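Local structure of 2-aminomuconate 6-semialdehyde dehydrogenase (Burkholderia cenocepacia, 4U3W) at residues A[53-58]-A[231-236]; A[277-282]-A[307-312]. The protein probably catalyses the oxidation of 2-aminomuconate 6-semialdehyde to the corresponding carboxylic acid. All blocks are in the same frame, centred on the assembly; numbering follows the deposited sequence.

Interaction 1 of 2, residues A[53-58]-A[231-236]; sequences VCEADA and NAAGEF
Glu55, in the 53-58 segment that leads out of the N-terminal four-stranded sheet of the aldehyde dehydrogenase fold, brings OE2 up to Ala232 and Ala233 at the start of the short helix 233-238. The chain leaving the sheet thus packs against the N-terminal turn of this helix, whose N-cap position is Ala232. The polar part of the contact runs through water, with no direct hydrogen bond between the segments. Glu55 extends with CG anti to its backbone N (chi1 175°) and then bends, which brings OE2 beside Ala232 CB, while OE1 is held by His228. Glu55 OE2 accepts a hydrogen bond from a water 2.7 Å away. The same water donates to Ala56 O at 2.6 Å. It also accepts a weak bond from Ala233 N at 3.0 Å, in the first turn of the helix, so three groups grip it.

At Ala56 an apolar pair follows, with Ala56 CB 4.1 Å from Ala233 CB. Val61 of helix 58-76 touches both alanine side chains. Separately, Ala56 O approaches Ala233 CB to 3.5 Å and also sits at the edge of the Phe236 ring, near the ring plane. Asp57 points away, and its OD1 bonds Leu60 N as the N-cap of helix 58-76. Ala58, next along the chain, lies over one face of the Phe236 ring.

There Ala58 N comes within 3.5 Å of Phe236 CD2. Ala58 CB makes a CH-pi contact with the Phe236 ring, 4.0 Å from its centroid and 20° off the normal. Phe236 has CG anti to its own carbonyl carbon (chi1 -54°), which lays the ring back along the helix start. The face opposite Ala58 therefore rests on Ala232 O, 3.1 Å above the Phe236 ring plane and over its centre, the same oxygen that accepts the helical bond from Phe236 N.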
loop_
_atom_site.group_PDB
_atom_site.type_symbol
_atom_site.label_atom_id
_atom_site.label_comp_id
_atom_site.label_asym_id
_atom_site.label_seq_id
_atom_site.Cartn_x
_atom_site.Cartn_y
_atom_site.Cartn_z
ATOM N N VAL A 53 -20.667 38.016 20.226
ATOM C CA VAL A 53 -19.829 36.818 20.259
ATOM C C VAL A 53 -18.953 36.932 21.492
ATOM O O VAL A 53 -18.319 37.983 21.717
ATOM C CB VAL A 53 -18.932 36.720 19.004
ATOM C CG1 VAL A 53 -18.277 35.351 18.916
ATOM C CG2 VAL A 53 -19.751 36.984 17.688
ATOM N N CYS A 54 -18.904 35.888 22.305
ATOM C CA CYS A 54 -18.026 35.930 23.474
ATOM C C CYS A 54 -16.550 35.864 23.060
ATOM O O CYS A 54 -16.173 35.146 22.129
ATOM C CB CYS A 54 -18.364 34.759 24.422
ATOM S SG CYS A 54 -20.009 34.944 25.113
ATOM N N GLU A 55 -15.684 36.518 23.807
ATOM C CA GLU A 55 -14.247 36.505 23.492
ATOM C C GLU A 55 -13.433 35.709 24.512
ATOM O O GLU A 55 -13.361 36.118 25.711
ATOM C CB GLU A 55 -13.738 37.946 23.464
ATOM C CG GLU A 55 -12.233 38.096 23.276
ATOM C CD GLU A 55 -11.817 37.945 21.787
ATOM O OE1 GLU A 55 -12.520 38.446 20.877
ATOM O OE2 GLU A 55 -10.811 37.269 21.551
ATOM N N ALA A 56 -12.777 34.625 24.110
ATOM C CA ALA A 56 -12.049 33.812 25.133
ATOM C C ALA A 56 -10.670 34.405 25.524
ATOM O O ALA A 56 -9.824 34.660 24.651
ATOM C CB ALA A 56 -11.858 32.376 24.632
ATOM N N ASP A 57 -10.441 34.648 26.813
ATOM C CA ASP A 57 -9.123 35.117 27.230
ATOM C C ASP A 57 -8.220 33.901 27.480
ATOM O O ASP A 57 -8.665 32.736 27.392
ATOM C CB ASP A 57 -9.203 36.019 28.483
ATOM C CG ASP A 57 -9.680 35.276 29.758
ATOM O OD1 ASP A 57 -9.476 34.069 29.911
ATOM O OD2 ASP A 57 -10.253 35.937 30.645
ATOM N N ALA A 58 -6.961 34.162 27.817
ATOM C CA ALA A 58 -5.984 33.083 27.942
ATOM C C ALA A 58 -6.327 32.039 29.046
ATOM O O ALA A 58 -5.978 30.852 28.899
ATOM C CB ALA A 58 -4.592 33.678 28.196
ATOM N N ASN A 231 -2.681 38.293 19.497
ATOM C CA ASN A 231 -2.847 38.705 20.892
ATOM C C ASN A 231 -4.231 38.400 21.485
ATOM O O ASN A 231 -4.768 39.119 22.372
ATOM C CB ASN A 231 -2.558 40.207 21.106
ATOM C CG ASN A 231 -1.173 40.573 20.880
ATOM O OD1 ASN A 231 -0.242 40.115 21.576
ATOM N ND2 ASN A 231 -1.017 41.653 20.033
ATOM N N ALA A 232 -4.814 37.342 20.946
ATOM C CA ALA A 232 -6.135 36.920 21.355
ATOM C C ALA A 232 -6.235 35.380 21.369
ATOM O O ALA A 232 -5.201 34.694 21.290
ATOM C CB ALA A 232 -7.229 37.553 20.419
ATOM N N ALA A 233 -7.454 34.846 21.483
ATOM C CA ALA A 233 -7.668 33.422 21.642
ATOM C C ALA A 233 -6.867 32.538 20.646
ATOM O O ALA A 233 -6.318 31.526 21.054
ATOM C CB ALA A 233 -9.169 33.116 21.565
ATOM N N GLY A 234 -6.753 32.938 19.378
ATOM C CA GLY A 234 -6.012 32.107 18.421
ATOM C C GLY A 234 -4.539 31.940 18.799
ATOM O O GLY A 234 -4.001 30.804 18.895
ATOM N N GLU A 235 -3.899 33.072 19.082
ATOM C CA GLU A 235 -2.519 33.042 19.548
ATOM C C GLU A 235 -2.361 32.250 20.838
ATOM O O GLU A 235 -1.409 31.466 20.983
ATOM C CB GLU A 235 -2.006 34.462 19.792
ATOM C CG GLU A 235 -0.591 34.469 20.287
ATOM C CD GLU A 235 -0.077 35.878 20.494
ATOM O OE1 GLU A 235 0.470 36.139 21.581
ATOM O OE2 GLU A 235 -0.274 36.743 19.617
ATOM N N PHE A 236 -3.251 32.480 21.802
ATOM C CA PHE A 236 -3.148 31.769 23.085
ATOM C C PHE A 236 -3.149 30.254 22.879
ATOM O O PHE A 236 -2.436 29.499 23.554
ATOM C CB PHE A 236 -4.301 32.151 23.993
ATOM C CG PHE A 236 -4.449 33.651 24.204
ATOM C CD1 PHE A 236 -3.379 34.507 24.011
ATOM C CD2 PHE A 236 -5.666 34.175 24.578
ATOM C CE1 PHE A 236 -3.510 35.870 24.169
ATOM C CE2 PHE A 236 -5.820 35.560 24.776
ATOM C CZ PHE A 236 -4.731 36.423 24.563
HETATM O O HOH W 1 -8.874 36.703 23.362
#

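Interaction 2 of 2, residues A[277-282]-A[307-312]; sequences NAAVVF and LCSERV
Asn277 and Arg311 are joined through the backbone at the central, parallel pairing of a beta-alpha-beta crossover, in which helix 287-299 links strands 277-281 and 309-315 of the seven-stranded sheet. Every touching residue is buried, so tight and loose parts differ in geometry, not in solvent. The tight part is the pairing of Ala278 with Arg311 and of Ala279 with Val312. Arg311 N donates to Asn277 O at 3.1 Å, well aligned (165°), and Ala279 N returns a somewhat more bent bond to Arg311 O at 3.0 Å. Ala278 CA adds a CH...O contact of 3.2 Å to Arg311 O. On one sheet face Ala278 CB lies over the centre of the Arg311 guanidinium, 4.2 Å above its plane. Ala279, which points to the other face with Val312, brings CB to 4.0 Å from Ser309 CB.

The looser part is at Leu307 to Glu310. Glu310 N also aims at Asn277 O, but its bond is weak and bent (125°). The Asn277 side chain spans this region: ND2 gives Cys308 O a bond of 3.0 Å, with the acceptor only 7° out of the amide plane. ND2 also bonds Cys306 O, and OD1 accepts from Ala437 N. Arg311 is fixed by Lys276 O, Arg428 O and Tyr313 OH. Flat polar groups gripped by several partners imply restricted rotation, so the buried amide and guanidinium are oriented as well as satisfied.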
loop_
_atom_site.group_PDB
_atom_site.type_symbol
_atom_site.label_atom_id
_atom_site.label_comp_id
_atom_site.label_asym_id
_atom_site.label_seq_id
_atom_site.Cartn_x
_atom_site.Cartn_y
_atom_site.Cartn_z
ATOM N N ASN A 277 -2.184 31.729 -7.500
ATOM C CA ASN A 277 -2.340 30.647 -8.438
ATOM C C ASN A 277 -2.588 31.085 -9.878
ATOM O O ASN A 277 -3.242 32.084 -10.122
ATOM C CB ASN A 277 -3.483 29.750 -7.987
ATOM C CG ASN A 277 -3.356 29.384 -6.519
ATOM O OD1 ASN A 277 -2.367 28.771 -6.095
ATOM N ND2 ASN A 277 -4.360 29.734 -5.751
ATOM N N ALA A 278 -2.044 30.314 -10.810
ATOM C CA ALA A 278 -2.235 30.540 -12.251
ATOM C C ALA A 278 -3.224 29.554 -12.895
ATOM O O ALA A 278 -3.345 28.366 -12.458
ATOM C CB ALA A 278 -0.899 30.455 -12.979
ATOM N N ALA A 279 -3.914 30.054 -13.921
ATOM C CA ALA A 279 -4.622 29.221 -14.892
ATOM C C ALA A 279 -3.931 29.426 -16.252
ATOM O O ALA A 279 -3.600 30.569 -16.614
ATOM C CB ALA A 279 -6.110 29.603 -14.961
ATOM N N VAL A 280 -3.656 28.322 -16.958
ATOM C CA VAL A 280 -2.956 28.368 -18.255
ATOM C C VAL A 280 -3.909 27.860 -19.306
ATOM O O VAL A 280 -4.494 26.806 -19.125
ATOM C CB VAL A 280 -1.640 27.516 -18.253
ATOM C CG1 VAL A 280 -0.912 27.611 -19.601
ATOM C CG2 VAL A 280 -0.706 28.008 -17.129
ATOM N N VAL A 281 -4.111 28.650 -20.356
ATOM C CA VAL A 281 -4.975 28.244 -21.452
ATOM C C VAL A 281 -4.189 28.174 -22.768
ATOM O O VAL A 281 -3.777 29.187 -23.287
ATOM C CB VAL A 281 -6.202 29.202 -21.628
ATOM C CG1 VAL A 281 -7.134 28.646 -22.714
ATOM C CG2 VAL A 281 -6.971 29.318 -20.279
ATOM N N PHE A 282 -3.995 26.966 -23.296
ATOM C CA PHE A 282 -3.324 26.799 -24.568
ATOM C C PHE A 282 -4.325 27.051 -25.722
ATOM O O PHE A 282 -5.534 26.850 -25.528
ATOM C CB PHE A 282 -2.719 25.383 -24.645
ATOM C CG PHE A 282 -1.479 25.227 -23.804
ATOM C CD1 PHE A 282 -0.227 25.552 -24.327
ATOM C CD2 PHE A 282 -1.573 24.804 -22.468
ATOM C CE1 PHE A 282 0.911 25.424 -23.567
ATOM C CE2 PHE A 282 -0.432 24.648 -21.695
ATOM C CZ PHE A 282 0.812 24.971 -22.238
ATOM N N LEU A 307 -7.509 28.818 -3.449
ATOM C CA LEU A 307 -7.257 28.146 -4.729
ATOM C C LEU A 307 -7.587 28.973 -5.983
ATOM O O LEU A 307 -7.374 28.498 -7.140
ATOM C CB LEU A 307 -8.057 26.866 -4.762
ATOM C CG LEU A 307 -7.786 25.854 -3.631
ATOM C CD1 LEU A 307 -8.884 24.802 -3.607
ATOM C CD2 LEU A 307 -6.383 25.216 -3.808
ATOM N N CYS A 308 -8.121 30.173 -5.782
ATOM C CA CYS A 308 -8.540 30.979 -6.955
ATOM C C CYS A 308 -7.383 31.367 -7.842
ATOM O O CYS A 308 -6.245 31.471 -7.392
ATOM C CB CYS A 308 -9.305 32.263 -6.533
ATOM S SG CYS A 308 -11.007 31.854 -6.096
ATOM N N SER A 309 -7.686 31.532 -9.135
ATOM C CA SER A 309 -6.701 31.915 -10.109
ATOM C C SER A 309 -6.658 33.440 -10.214
ATOM O O SER A 309 -7.537 34.035 -10.831
ATOM C CB SER A 309 -7.030 31.299 -11.497
ATOM O OG SER A 309 -8.302 31.770 -11.945
ATOM N N GLU A 310 -5.619 34.072 -9.657
ATOM C CA GLU A 310 -5.472 35.510 -9.800
ATOM C C GLU A 310 -4.513 35.867 -10.934
ATOM O O GLU A 310 -4.472 37.027 -11.322
ATOM C CB GLU A 310 -5.011 36.151 -8.452
ATOM C CG GLU A 310 -6.144 36.052 -7.426
ATOM C CD GLU A 310 -5.878 36.845 -6.098
ATOM O OE1 GLU A 310 -4.755 37.369 -5.903
ATOM O OE2 GLU A 310 -6.815 36.944 -5.284
ATOM N N ARG A 311 -3.771 34.873 -11.478
ATOM C CA ARG A 311 -2.950 35.052 -12.694
ATOM C C ARG A 311 -3.543 34.124 -13.738
ATOM O O ARG A 311 -3.916 32.978 -13.427
ATOM C CB ARG A 311 -1.456 34.686 -12.506
ATOM C CG ARG A 311 -0.716 35.459 -11.387
ATOM C CD ARG A 311 0.740 35.015 -11.290
ATOM N NE ARG A 311 0.898 33.726 -10.558
ATOM C CZ ARG A 311 1.856 32.837 -10.832
ATOM N NH1 ARG A 311 2.695 33.055 -11.841
ATOM N NH2 ARG A 311 1.968 31.717 -10.116
ATOM N N VAL A 312 -3.679 34.629 -14.954
ATOM C CA VAL A 312 -4.091 33.793 -16.098
ATOM C C VAL A 312 -3.089 34.004 -17.236
ATOM O O VAL A 312 -2.707 35.155 -17.504
ATOM C CB VAL A 312 -5.530 34.144 -16.603
ATOM C CG1 VAL A 312 -5.972 33.162 -17.736
ATOM C CG2 VAL A 312 -6.522 34.100 -15.431
HETATM O O HOH W 2 -4.389 33.061 -6.143
#

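The two contacts lie on opposite sides of the chain's centre, their own centres about 37 Å apart and their nearest atoms about 22 Å apart, and they share no strand or helix. Interaction 2 is wholly buried and pairs adjacent strands, so direct backbone and side-chain hydrogen bonds dominate, and it buries 406 Å². Interaction 1 is partly buried, with an exposed alanine at its edge; it joins the chain leaving a sheet to a helix start over 219 Å², using methyl-to-ring packing and a bridging water. One contact thus builds a sheet from within, whereas the other fits separate elements of the fold together.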